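Side-chain contacts in CG14216 (Drosophila melanogaster, PDB 3P9Y), which is a phosphatase that acts on the RNA polymerase II C-terminal domain and probably takes part in RNA processing and termination: residues V14-S17 with R22-E25; R118-V123 with V140-V145; N57-G62 with Y69-S74. The protein carries 2 engineered substitutions. All coordinates share one frame; numbering follows the deposited sequence.

Overall arrangement
Interaction 1 lies near the centre of the fold, its centre about 3 Å from that of the chain. Ser17 and Arg22 hydrogen-bond to the bound peptide, which marks the active site. The contact joins the end of strand 11-16 to the start of helix 22-32. Interaction 2 lies beside it, with centres about 10 Å apart, and packs helix 117-128 on the same sheet. The two touch directly: Val15 CG1 is 3.9 Å from Val123 CG2. Interaction 3 is peripheral, about 18 Å from interaction 1 and 25 Å from interaction 2, centre to centre. Its segment 57-62 still reaches the phosphate-binding loop, where Phe61 CZ is 3.6 Å from Ser17 O. Interactions 2 and 3 do not touch.

Interaction 1. Residues V14-S17 with R22-E25; sequences VVDS and RSME. Engineered in segment 14-17: Asp16 (natural residue Cys).
The carboxylate of Asp16 and the guanidinium of Arg22 are the flat groups here. Ser23 N meets the carboxylate from above, 45° out of its plane. It donates a hydrogen bond to Asp16 OD2 of 2.9 Å, with an N-H...O angle of 157°. Asp16 CB and Ser17 N approach the Arg22 guanidinium at a slant, at 4.1 Å and 4.0 Å from Arg22 NH2.

Asp16 is an engineered residue that replaces the natural cysteine. Its CG sits between the backbone N and the carbonyl carbon (chi1 57°), which turns the carboxylate toward the start of the helix. The hydroxyl of Ser23 is also close, with OG 2.9 Å from Asp16 OD2. Its proton has Asn19 OD1 within reach as well. Asp16 OD1 accepts a hydrogen bond from Asn19 N. Earlier on the strand, Val14 CG1 packs on Ser23 CA at 3.9 Å.

Arg22 NH1 forms a salt bridge with Glu116 OE1. Arg22 NE and Ser17 N each hydrogen-bond to a modified side chain of the bound peptide, consistent with the phosphoserine of the pCTD. The natural sequence from position 16 to 22 is CX5R, the signature of the protein tyrosine phosphatase P-loop. The loop cradles the phosphate, and the natural cysteine would be the nucleophile, as in that family. It lies between the first strand and helix of an LMW PTP-like fold.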
ATOM      1  N   VAL A  14      -1.976  -3.566   0.479  1.00 15.18           N
ATOM      2  CA  VAL A  14      -0.942  -2.624   0.875  1.00 14.13           C
ATOM      3  C   VAL A  14      -1.602  -1.262   1.021  1.00 15.55           C
ATOM      4  O   VAL A  14      -2.393  -0.853   0.168  1.00 15.09           O
ATOM      5  CB  VAL A  14       0.186  -2.551  -0.162  1.00 15.25           C
ATOM      6  CG1 VAL A  14       1.304  -1.649   0.340  1.00 14.75           C
ATOM      7  CG2 VAL A  14       0.721  -3.948  -0.451  1.00 14.60           C
ATOM      8  N   VAL A  15      -1.276  -0.567   2.104  1.00 14.44           N
ATOM      9  CA  VAL A  15      -2.012   0.620   2.496  1.00 14.95           C
ATOM     10  C   VAL A  15      -1.062   1.762   2.862  1.00 16.31           C
ATOM     11  O   VAL A  15      -0.092   1.571   3.604  1.00 14.62           O
ATOM     12  CB  VAL A  15      -2.932   0.303   3.696  1.00 16.30           C
ATOM     13  CG1 VAL A  15      -3.826   1.482   4.015  1.00 16.88           C
ATOM     14  CG2 VAL A  15      -3.765  -0.947   3.406  1.00 15.49           C
ATOM     15  N   ASP A  16      -1.339   2.944   2.324  1.00 16.83           N
ATOM     16  CA  ASP A  16      -0.587   4.148   2.657  1.00 17.13           C
ATOM     17  C   ASP A  16      -1.597   5.240   3.000  1.00 18.57           C
ATOM     18  O   ASP A  16      -2.680   4.944   3.502  1.00 19.35           O
ATOM     19  CB  ASP A  16       0.316   4.565   1.489  1.00 16.85           C
ATOM     20  CG  ASP A  16      -0.462   4.801   0.210  1.00 18.00           C
ATOM     21  OD1 ASP A  16      -1.698   4.911   0.289  1.00 17.04           O
ATOM     22  OD2 ASP A  16       0.156   4.865  -0.876  1.00 17.81           O
ATOM     23  N   SER A  17      -1.266   6.494   2.718  1.00 18.80           N
ATOM     24  CA  SER A  17      -2.181   7.587   3.025  1.00 21.38           C
ATOM     25  C   SER A  17      -3.111   7.946   1.865  1.00 21.10           C
ATOM     26  O   SER A  17      -4.331   7.932   2.022  1.00 22.01           O
ATOM     27  CB  SER A  17      -1.406   8.824   3.472  1.00 22.16           C
ATOM     28  OG  SER A  17      -2.298   9.810   3.959  1.00 25.69           O
ATOM     29  N   ARG A  22       3.456   5.129  -2.420  1.00 17.52           N
ATOM     30  CA  ARG A  22       4.034   3.942  -1.789  1.00 16.55           C
ATOM     31  C   ARG A  22       3.207   2.671  -1.989  1.00 15.43           C
ATOM     32  O   ARG A  22       3.758   1.617  -2.310  1.00 15.17           O
ATOM     33  CB  ARG A  22       4.253   4.209  -0.296  1.00 17.46           C
ATOM     34  CG  ARG A  22       5.373   5.214  -0.005  1.00 17.25           C
ATOM     35  CD  ARG A  22       5.322   5.726   1.441  1.00 18.17           C
ATOM     36  NE  ARG A  22       4.092   6.469   1.714  1.00 18.10           N
ATOM     37  CZ  ARG A  22       3.729   6.919   2.913  1.00 18.48           C
ATOM     38  NH1 ARG A  22       4.497   6.703   3.971  1.00 18.77           N
ATOM     39  NH2 ARG A  22       2.595   7.587   3.051  1.00 18.59           N
ATOM     40  N   SER A  23       1.894   2.756  -1.798  1.00 15.20           N
ATOM     41  CA  SER A  23       1.046   1.572  -1.924  1.00 15.62           C
ATOM     42  C   SER A  23       0.964   1.106  -3.373  1.00 15.42           C
ATOM     43  O   SER A  23       0.812  -0.080  -3.638  1.00 15.15           O
ATOM     44  CB  SER A  23      -0.365   1.842  -1.399  1.00 16.16           C
ATOM     45  OG  SER A  23      -1.092   2.682  -2.279  1.00 17.37           O
ATOM     46  N   MET A  24       1.062   2.037  -4.309  1.00 15.98           N
ATOM     47  CA  MET A  24       0.912   1.700  -5.720  1.00 16.46           C
ATOM     48  C   MET A  24       2.189   1.100  -6.298  1.00 16.03           C
ATOM     49  O   MET A  24       2.136   0.236  -7.163  1.00 15.56           O
ATOM     50  CB  MET A  24       0.482   2.934  -6.513  1.00 17.64           C
ATOM     51  CG  MET A  24      -0.926   3.386  -6.164  1.00 18.06           C
ATOM     52  SD  MET A  24      -2.131   2.070  -6.437  1.00 18.59           S
ATOM     53  CE  MET A  24      -2.410   2.249  -8.199  1.00 19.53           C
ATOM     54  N   GLU A  25       3.332   1.563  -5.815  1.00 15.66           N
ATOM     55  CA  GLU A  25       4.606   0.972  -6.184  1.00 16.35           C
ATOM     56  C   GLU A  25       4.628  -0.480  -5.703  1.00 16.85           C
ATOM     57  O   GLU A  25       5.013  -1.389  -6.447  1.00 15.75           O
ATOM     58  CB  GLU A  25       5.742   1.763  -5.544  1.00 17.01           C
ATOM     59  CG  GLU A  25       7.100   1.501  -6.142  1.00 20.45           C
ATOM     60  CD  GLU A  25       7.237   2.073  -7.537  1.00 21.40           C
ATOM     61  OE1 GLU A  25       7.407   1.277  -8.476  1.00 23.47           O
ATOM     62  OE2 GLU A  25       7.157   3.312  -7.699  1.00 22.61           O
TER

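Interaction 2. Residues R118-V123 with V140-V145; sequences RVYDLV and VLNVDV. With IMD (imidazole), chain I.
The ring of Tyr120 packs across Val140 and Asn142. This is the helix-on-sheet layer of a beta-alpha-beta unit made of strand 111-114, helix 117-128 and strand 137-142. The segment axes of helix 118-123 and strand 140-142 are nearly antiparallel, at 167°, and approach to 8.8 Å.

The tight part is apolar. Tyr120 CD1 is 3.6 Å from Asn142 CB, and Tyr120 CE1 is 3.8 Å from Val140 CG1. The carbonyl O of Val140 lies at the ring edge, in the ring plane. Tyr120 CG is anti to the backbone N (chi1 179°), which carries the ring from the helix toward the strand. One turn later, Val123 CG1 meets the same methyl, Val140 CG1, at 3.9 Å. Val140 CG1 is thus touched by both helix residues. Thr114 of the neighbouring strand also touches Tyr120 and Val123. The phenol reaches beyond the segment, and Tyr120 OH is hydrogen-bonded to Ser194 OG on strand 192-197. Without the ring, as with an alanine here, Val140 CG1 and Asn142 CB would probably face a gap, and Ser194 OG would lose its phenol partner.

The far side of the helix faces solvent. Arg118 and Asp121 are exposed there and take no part in the packing, and both touch a crystal neighbour. An imidazole, probably from the crystallisation liquor, binds on this side. Its N1 donates a hydrogen bond of 3.1 Å to Asp121 OD1, with an N-H...O angle of 157°.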
ATOM      1  N   ARG A 118       1.465   5.796  11.344  1.00 19.93           N
ATOM      2  CA  ARG A 118       0.208   6.534  11.349  1.00 22.42           C
ATOM      3  C   ARG A 118      -0.850   5.777  10.562  1.00 20.61           C
ATOM      4  O   ARG A 118      -2.009   5.714  10.969  1.00 20.12           O
ATOM      5  CB  ARG A 118       0.394   7.943  10.788  1.00 27.58           C
ATOM      6  CG  ARG A 118       0.872   8.940  11.829  1.00 35.57           C
ATOM      7  CD  ARG A 118       1.227  10.281  11.212  1.00 43.78           C
ATOM      8  NE  ARG A 118       1.504  11.295  12.226  1.00 48.31           N
ATOM      9  CZ  ARG A 118       0.614  12.181  12.670  1.00 53.05           C
ATOM     10  NH1 ARG A 118      -0.625  12.191  12.195  1.00 51.14           N
ATOM     11  NH2 ARG A 118       0.967  13.065  13.595  1.00 55.52           N
ATOM     12  N   VAL A 119      -0.447   5.188   9.440  1.00 18.67           N
ATOM     13  CA  VAL A 119      -1.371   4.413   8.621  1.00 18.13           C
ATOM     14  C   VAL A 119      -1.701   3.098   9.321  1.00 17.84           C
ATOM     15  O   VAL A 119      -2.849   2.677   9.360  1.00 17.47           O
ATOM     16  CB  VAL A 119      -0.784   4.143   7.222  1.00 18.44           C
ATOM     17  CG1 VAL A 119      -1.658   3.159   6.439  1.00 15.92           C
ATOM     18  CG2 VAL A 119      -0.628   5.457   6.464  1.00 18.66           C
ATOM     19  N   TYR A 120      -0.674   2.462   9.869  1.00 17.49           N
ATOM     20  CA  TYR A 120      -0.833   1.270  10.685  1.00 18.29           C
ATOM     21  C   TYR A 120      -1.932   1.469  11.735  1.00 19.01           C
ATOM     22  O   TYR A 120      -2.830   0.647  11.859  1.00 17.84           O
ATOM     23  CB  TYR A 120       0.491   0.964  11.374  1.00 17.12           C
ATOM     24  CG  TYR A 120       0.495  -0.241  12.286  1.00 17.07           C
ATOM     25  CD1 TYR A 120       0.488  -1.529  11.771  1.00 16.60           C
ATOM     26  CD2 TYR A 120       0.565  -0.088  13.664  1.00 17.78           C
ATOM     27  CE1 TYR A 120       0.520  -2.633  12.609  1.00 16.77           C
ATOM     28  CE2 TYR A 120       0.596  -1.179  14.506  1.00 16.78           C
ATOM     29  CZ  TYR A 120       0.574  -2.448  13.977  1.00 16.27           C
ATOM     30  OH  TYR A 120       0.610  -3.531  14.820  1.00 16.43           O
ATOM     31  N   ASP A 121      -1.850   2.569  12.477  1.00 19.11           N
ATOM     32  CA  ASP A 121      -2.799   2.852  13.548  1.00 21.71           C
ATOM     33  C   ASP A 121      -4.217   3.043  13.032  1.00 21.75           C
ATOM     34  O   ASP A 121      -5.166   2.573  13.646  1.00 22.63           O
ATOM     35  CB  ASP A 121      -2.371   4.098  14.320  1.00 22.94           C
ATOM     36  CG  ASP A 121      -1.189   3.839  15.223  1.00 22.95           C
ATOM     37  OD1 ASP A 121      -0.933   2.663  15.547  1.00 23.21           O
ATOM     38  OD2 ASP A 121      -0.512   4.808  15.605  1.00 23.00           O
ATOM     39  N   LEU A 122      -4.361   3.742  11.915  1.00 20.65           N
ATOM     40  CA  LEU A 122      -5.681   3.979  11.343  1.00 21.75           C
ATOM     41  C   LEU A 122      -6.294   2.661  10.878  1.00 21.86           C
ATOM     42  O   LEU A 122      -7.488   2.418  11.063  1.00 21.76           O
ATOM     43  CB  LEU A 122      -5.593   4.973  10.182  1.00 21.62           C
ATOM     44  CG  LEU A 122      -5.301   6.417  10.604  1.00 22.52           C
ATOM     45  CD1 LEU A 122      -4.953   7.285   9.408  1.00 22.93           C
ATOM     46  CD2 LEU A 122      -6.492   7.005  11.363  1.00 24.53           C
ATOM     47  N   VAL A 123      -5.467   1.809  10.284  1.00 20.07           N
ATOM     48  CA  VAL A 123      -5.915   0.507   9.823  1.00 19.03           C
ATOM     49  C   VAL A 123      -6.367  -0.338  11.009  1.00 21.54           C
ATOM     50  O   VAL A 123      -7.433  -0.945  10.972  1.00 21.25           O
ATOM     51  CB  VAL A 123      -4.793  -0.231   9.054  1.00 19.56           C
ATOM     52  CG1 VAL A 123      -5.118  -1.705   8.910  1.00 17.27           C
ATOM     53  CG2 VAL A 123      -4.563   0.418   7.683  1.00 17.66           C
ATOM     54  N   VAL A 140      -1.872  -7.629  10.355  1.00 15.36           N
ATOM     55  CA  VAL A 140      -1.474  -6.297   9.924  1.00 15.07           C
ATOM     56  C   VAL A 140       0.011  -6.111  10.231  1.00 16.01           C
ATOM     57  O   VAL A 140       0.458  -6.324  11.360  1.00 15.60           O
ATOM     58  CB  VAL A 140      -2.330  -5.206  10.605  1.00 15.84           C
ATOM     59  CG1 VAL A 140      -2.027  -3.841  10.021  1.00 14.42           C
ATOM     60  CG2 VAL A 140      -3.810  -5.528  10.438  1.00 15.63           C
ATOM     61  N   LEU A 141       0.777  -5.738   9.208  1.00 15.04           N
ATOM     62  CA  LEU A 141       2.221  -5.597   9.326  1.00 14.05           C
ATOM     63  C   LEU A 141       2.643  -4.225   8.829  1.00 15.19           C
ATOM     64  O   LEU A 141       2.269  -3.822   7.728  1.00 14.38           O
ATOM     65  CB  LEU A 141       2.916  -6.664   8.482  1.00 14.78           C
ATOM     66  CG  LEU A 141       2.534  -8.114   8.780  1.00 15.53           C
ATOM     67  CD1 LEU A 141       3.035  -9.037   7.676  1.00 16.97           C
ATOM     68  CD2 LEU A 141       3.085  -8.537  10.138  1.00 14.88           C
ATOM     69  N   ASN A 142       3.417  -3.500   9.629  1.00 14.81           N
ATOM     70  CA  ASN A 142       3.915  -2.202   9.200  1.00 15.65           C
ATOM     71  C   ASN A 142       5.373  -2.280   8.815  1.00 15.32           C
ATOM     72  O   ASN A 142       6.202  -2.764   9.581  1.00 14.72           O
ATOM     73  CB  ASN A 142       3.756  -1.142  10.288  1.00 15.23           C
ATOM     74  CG  ASN A 142       4.165   0.238   9.804  1.00 16.36           C
ATOM     75  OD1 ASN A 142       3.432   0.894   9.061  1.00 15.31           O
ATOM     76  ND2 ASN A 142       5.346   0.679  10.212  1.00 16.68           N
ATOM     77  N   VAL A 143       5.671  -1.793   7.618  1.00 15.51           N
ATOM     78  CA  VAL A 143       7.032  -1.691   7.130  1.00 15.43           C
ATOM     79  C   VAL A 143       7.235  -0.258   6.651  1.00 16.51           C
ATOM     80  O   VAL A 143       6.652   0.154   5.653  1.00 16.47           O
ATOM     81  CB  VAL A 143       7.286  -2.654   5.964  1.00 16.95           C
ATOM     82  CG1 VAL A 143       8.715  -2.511   5.466  1.00 17.09           C
ATOM     83  CG2 VAL A 143       7.008  -4.096   6.385  1.00 18.54           C
ATOM     84  N   ASP A 144       8.057   0.501   7.369  1.00 16.94           N
ATOM     85  CA  ASP A 144       8.262   1.911   7.056  1.00 17.61           C
ATOM     86  C   ASP A 144       8.822   2.126   5.661  1.00 17.19           C
ATOM     87  O   ASP A 144       9.861   1.570   5.304  1.00 16.44           O
ATOM     88  CB  ASP A 144       9.199   2.547   8.076  1.00 18.55           C
ATOM     89  CG  ASP A 144       8.516   2.807   9.396  1.00 22.64           C
ATOM     90  OD1 ASP A 144       7.268   2.899   9.410  1.00 21.83           O
ATOM     91  OD2 ASP A 144       9.222   2.927  10.418  1.00 26.16           O
ATOM     92  N   VAL A 145       8.120   2.946   4.886  1.00 17.72           N
ATOM     93  CA  VAL A 145       8.570   3.354   3.563  1.00 16.97           C
ATOM     94  C   VAL A 145       8.604   4.878   3.502  1.00 17.63           C
ATOM     95  O   VAL A 145       7.581   5.536   3.678  1.00 17.10           O
ATOM     96  CB  VAL A 145       7.621   2.845   2.463  1.00 17.90           C
ATOM     97  CG1 VAL A 145       8.162   3.213   1.085  1.00 17.29           C
ATOM     98  CG2 VAL A 145       7.419   1.326   2.574  1.00 16.44           C
TER
HETATM   99  N1  IMD I 196      -3.056   1.305  17.303  1.00 29.97           N
HETATM  100  C2  IMD I 196      -4.283   1.452  16.756  1.00 27.99           C
HETATM  101  N3  IMD I 196      -5.175   0.771  17.510  1.00 31.82           N
HETATM  102  C4  IMD I 196      -4.512   0.195  18.535  1.00 32.21           C
HETATM  103  C5  IMD I 196      -3.174   0.533  18.407  1.00 31.73           C

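Interaction 3. Residues N57-G62 with Y69-S74; sequences NVYEFG and YRDLES
The hydroxyl of Tyr59 touches the end of Leu72, with Tyr59 OH 3.3 Å from Leu72 CD2. The same hydroxyl donates a hydrogen bond of 2.7 Å to Asp71 OD2. The acceptor uses its anti lone pair, the one away from the other oxygen. Asp71 OD2 lies at the edge of the Tyr59 ring, in the ring plane, and the carboxylate stands almost square to the ring, at 88°. With chi1 at -171°, Asp71 extends its carboxylate away from the backbone N, out to the phenol. Lys75 also forms a salt bridge with Asp71 OD2, so this oxygen has two partners. The lysine would tend to keep Asp71 ionised.

Leu72 CD2 also meets the amide of Asn57. It is 3.5 Å from Asn57 CG and 3.7 Å from both Asn57 OD1 and Asn57 ND2. The methyl therefore lies over a face of the amide as well as touching Tyr59 OH. Asn57 ND2 is hydrogen-bonded to Tyr80 OH, on the same helix 65-82.

The contact joins strand 57-59 to helix 65-82. The axes of segments 57-59 and 69-74 run at 155°, roughly antiparallel. Strand 57-59 pairs with strand 46-48 in a small antiparallel sheet, and Leu48 of that partner touches Leu72. Leu85 and Leu89 of helix 85-95 also pack on Leu72, so it lies between the small sheet and helix 85-95.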
ATOM      1  N   ASN A  57      -2.274  19.723  -4.144  1.00 33.76           N
ATOM      2  CA  ASN A  57      -3.399  19.347  -4.985  1.00 31.95           C
ATOM      3  C   ASN A  57      -4.209  18.256  -4.294  1.00 32.50           C
ATOM      4  O   ASN A  57      -3.746  17.126  -4.158  1.00 32.39           O
ATOM      5  CB  ASN A  57      -2.906  18.864  -6.344  1.00 32.58           C
ATOM      6  CG  ASN A  57      -2.030  19.886  -7.039  1.00 35.08           C
ATOM      7  OD1 ASN A  57      -2.517  20.891  -7.558  1.00 35.32           O
ATOM      8  ND2 ASN A  57      -0.728  19.634  -7.051  1.00 34.24           N
ATOM      9  N   VAL A  58      -5.420  18.599  -3.865  1.00 31.36           N
ATOM     10  CA  VAL A  58      -6.231  17.705  -3.046  1.00 30.50           C
ATOM     11  C   VAL A  58      -7.479  17.259  -3.794  1.00 31.78           C
ATOM     12  O   VAL A  58      -8.174  18.072  -4.403  1.00 32.47           O
ATOM     13  CB  VAL A  58      -6.656  18.399  -1.732  1.00 32.66           C
ATOM     14  CG1 VAL A  58      -7.455  17.453  -0.853  1.00 34.96           C
ATOM     15  CG2 VAL A  58      -5.435  18.920  -0.988  1.00 32.83           C
ATOM     16  N   TYR A  59      -7.761  15.962  -3.741  1.00 30.57           N
ATOM     17  CA  TYR A  59      -8.919  15.392  -4.417  1.00 30.63           C
ATOM     18  C   TYR A  59      -9.617  14.418  -3.488  1.00 31.68           C
ATOM     19  O   TYR A  59      -9.051  13.995  -2.482  1.00 30.95           O
ATOM     20  CB  TYR A  59      -8.487  14.655  -5.685  1.00 30.76           C
ATOM     21  CG  TYR A  59      -7.552  15.451  -6.561  1.00 31.45           C
ATOM     22  CD1 TYR A  59      -8.029  16.172  -7.645  1.00 31.75           C
ATOM     23  CD2 TYR A  59      -6.190  15.486  -6.299  1.00 31.19           C
ATOM     24  CE1 TYR A  59      -7.177  16.903  -8.445  1.00 31.88           C
ATOM     25  CE2 TYR A  59      -5.332  16.211  -7.089  1.00 31.77           C
ATOM     26  CZ  TYR A  59      -5.828  16.918  -8.162  1.00 32.86           C
ATOM     27  OH  TYR A  59      -4.966  17.644  -8.948  1.00 33.20           O
ATOM     28  N   GLU A  60     -10.848  14.061  -3.832  1.00 30.57           N
ATOM     29  CA  GLU A  60     -11.598  13.086  -3.060  1.00 33.18           C
ATOM     30  C   GLU A  60     -11.213  11.695  -3.535  1.00 31.31           C
ATOM     31  O   GLU A  60     -10.841  11.515  -4.691  1.00 30.84           O
ATOM     32  CB  GLU A  60     -13.104  13.294  -3.251  1.00 34.26           C
ATOM     33  CG  GLU A  60     -13.625  14.637  -2.746  1.00 38.11           C
ATOM     34  CD  GLU A  60     -13.610  14.743  -1.230  1.00 44.30           C
ATOM     35  OE1 GLU A  60     -13.883  13.728  -0.552  1.00 42.81           O
ATOM     36  OE2 GLU A  60     -13.332  15.849  -0.717  1.00 50.98           O
ATOM     37  N   PHE A  61     -11.291  10.711  -2.647  1.00 29.20           N
ATOM     38  CA  PHE A  61     -11.114   9.334  -3.064  1.00 26.88           C
ATOM     39  C   PHE A  61     -12.225   9.018  -4.052  1.00 29.16           C
ATOM     40  O   PHE A  61     -13.358   9.460  -3.875  1.00 30.54           O
ATOM     41  CB  PHE A  61     -11.153   8.390  -1.864  1.00 26.19           C
ATOM     42  CG  PHE A  61      -9.851   8.310  -1.123  1.00 25.51           C
ATOM     43  CD1 PHE A  61      -8.896   7.367  -1.474  1.00 23.89           C
ATOM     44  CD2 PHE A  61      -9.573   9.182  -0.085  1.00 26.37           C
ATOM     45  CE1 PHE A  61      -7.695   7.290  -0.799  1.00 23.39           C
ATOM     46  CE2 PHE A  61      -8.375   9.115   0.595  1.00 26.44           C
ATOM     47  CZ  PHE A  61      -7.432   8.165   0.238  1.00 24.46           C
ATOM     48  N   GLY A  62     -11.898   8.276  -5.103  1.00 27.32           N
ATOM     49  CA  GLY A  62     -12.857   8.003  -6.156  1.00 28.05           C
ATOM     50  C   GLY A  62     -12.590   8.815  -7.410  1.00 27.63           C
ATOM     51  O   GLY A  62     -13.050   8.453  -8.487  1.00 31.10           O
ATOM     52  N   TYR A  69      -4.624  13.395 -13.485  1.00 30.60           N
ATOM     53  CA  TYR A  69      -3.569  13.570 -14.477  1.00 32.15           C
ATOM     54  C   TYR A  69      -3.868  14.757 -15.389  1.00 34.17           C
ATOM     55  O   TYR A  69      -3.019  15.620 -15.598  1.00 33.62           O
ATOM     56  CB  TYR A  69      -3.448  12.301 -15.322  1.00 30.68           C
ATOM     57  CG  TYR A  69      -2.331  12.324 -16.339  1.00 31.81           C
ATOM     58  CD1 TYR A  69      -1.158  11.614 -16.123  1.00 31.24           C
ATOM     59  CD2 TYR A  69      -2.450  13.044 -17.521  1.00 35.08           C
ATOM     60  CE1 TYR A  69      -0.134  11.623 -17.051  1.00 31.83           C
ATOM     61  CE2 TYR A  69      -1.428  13.061 -18.458  1.00 33.44           C
ATOM     62  CZ  TYR A  69      -0.273  12.345 -18.216  1.00 33.71           C
ATOM     63  OH  TYR A  69       0.755  12.349 -19.136  1.00 34.59           O
ATOM     64  N   ARG A  70      -5.079  14.785 -15.939  1.00 35.10           N
ATOM     65  CA  ARG A  70      -5.502  15.869 -16.817  1.00 38.28           C
ATOM     66  C   ARG A  70      -5.453  17.189 -16.069  1.00 37.08           C
ATOM     67  O   ARG A  70      -5.023  18.204 -16.611  1.00 38.11           O
ATOM     68  CB  ARG A  70      -6.920  15.622 -17.329  1.00 42.73           C
ATOM     69  CG  ARG A  70      -7.017  14.555 -18.403  1.00 49.95           C
ATOM     70  CD  ARG A  70      -8.462  14.144 -18.647  1.00 60.87           C
ATOM     71  NE  ARG A  70      -8.593  13.252 -19.797  1.00 74.30           N
ATOM     72  CZ  ARG A  70      -8.858  13.656 -21.037  1.00 86.33           C
ATOM     73  NH1 ARG A  70      -9.030  14.945 -21.306  1.00 86.48           N
ATOM     74  NH2 ARG A  70      -8.956  12.766 -22.015  1.00 92.69           N
ATOM     75  N   ASP A  71      -5.885  17.158 -14.813  1.00 36.21           N
ATOM     76  CA  ASP A  71      -5.943  18.356 -13.988  1.00 37.03           C
ATOM     77  C   ASP A  71      -4.571  19.010 -13.842  1.00 38.71           C
ATOM     78  O   ASP A  71      -4.432  20.222 -14.002  1.00 39.14           O
ATOM     79  CB  ASP A  71      -6.492  18.013 -12.607  1.00 36.91           C
ATOM     80  CG  ASP A  71      -6.780  19.245 -11.778  1.00 38.54           C
ATOM     81  OD1 ASP A  71      -7.445  20.165 -12.298  1.00 41.42           O
ATOM     82  OD2 ASP A  71      -6.343  19.293 -10.611  1.00 36.67           O
ATOM     83  N   LEU A  72      -3.559  18.205 -13.537  1.00 36.89           N
ATOM     84  CA  LEU A  72      -2.220  18.727 -13.305  1.00 36.87           C
ATOM     85  C   LEU A  72      -1.549  19.092 -14.624  1.00 38.77           C
ATOM     86  O   LEU A  72      -0.696  19.976 -14.672  1.00 39.63           O
ATOM     87  CB  LEU A  72      -1.365  17.701 -12.557  1.00 36.36           C
ATOM     88  CG  LEU A  72      -1.860  17.277 -11.171  1.00 35.64           C
ATOM     89  CD1 LEU A  72      -0.885  16.294 -10.544  1.00 32.57           C
ATOM     90  CD2 LEU A  72      -2.058  18.486 -10.265  1.00 37.06           C
ATOM     91  N   GLU A  73      -1.935  18.404 -15.690  1.00 38.35           N
ATOM     92  CA  GLU A  73      -1.346  18.636 -17.001  1.00 39.71           C
ATOM     93  C   GLU A  73      -1.711  20.029 -17.498  1.00 40.90           C
ATOM     94  O   GLU A  73      -0.863  20.759 -18.010  1.00 42.14           O
ATOM     95  CB  GLU A  73      -1.833  17.579 -17.993  1.00 39.67           C
ATOM     96  CG  GLU A  73      -1.093  17.587 -19.316  1.00 40.38           C
ATOM     97  CD  GLU A  73      -1.572  16.500 -20.258  1.00 41.11           C
ATOM     98  OE1 GLU A  73      -2.758  16.108 -20.166  1.00 39.65           O
ATOM     99  OE2 GLU A  73      -0.764  16.040 -21.093  1.00 40.10           O
ATOM    100  N   SER A  74      -2.978  20.394 -17.333  1.00 41.70           N
ATOM    101  CA  SER A  74      -3.459  21.698 -17.766  1.00 41.91           C
ATOM    102  C   SER A  74      -2.943  22.794 -16.840  1.00 42.73           C
ATOM    103  O   SER A  74      -2.705  23.916 -17.278  1.00 42.92           O
ATOM    104  CB  SER A  74      -4.989  21.720 -17.821  1.00 41.14           C
ATOM    105  OG  SER A  74      -5.553  21.491 -16.543  1.00 42.41           O
TER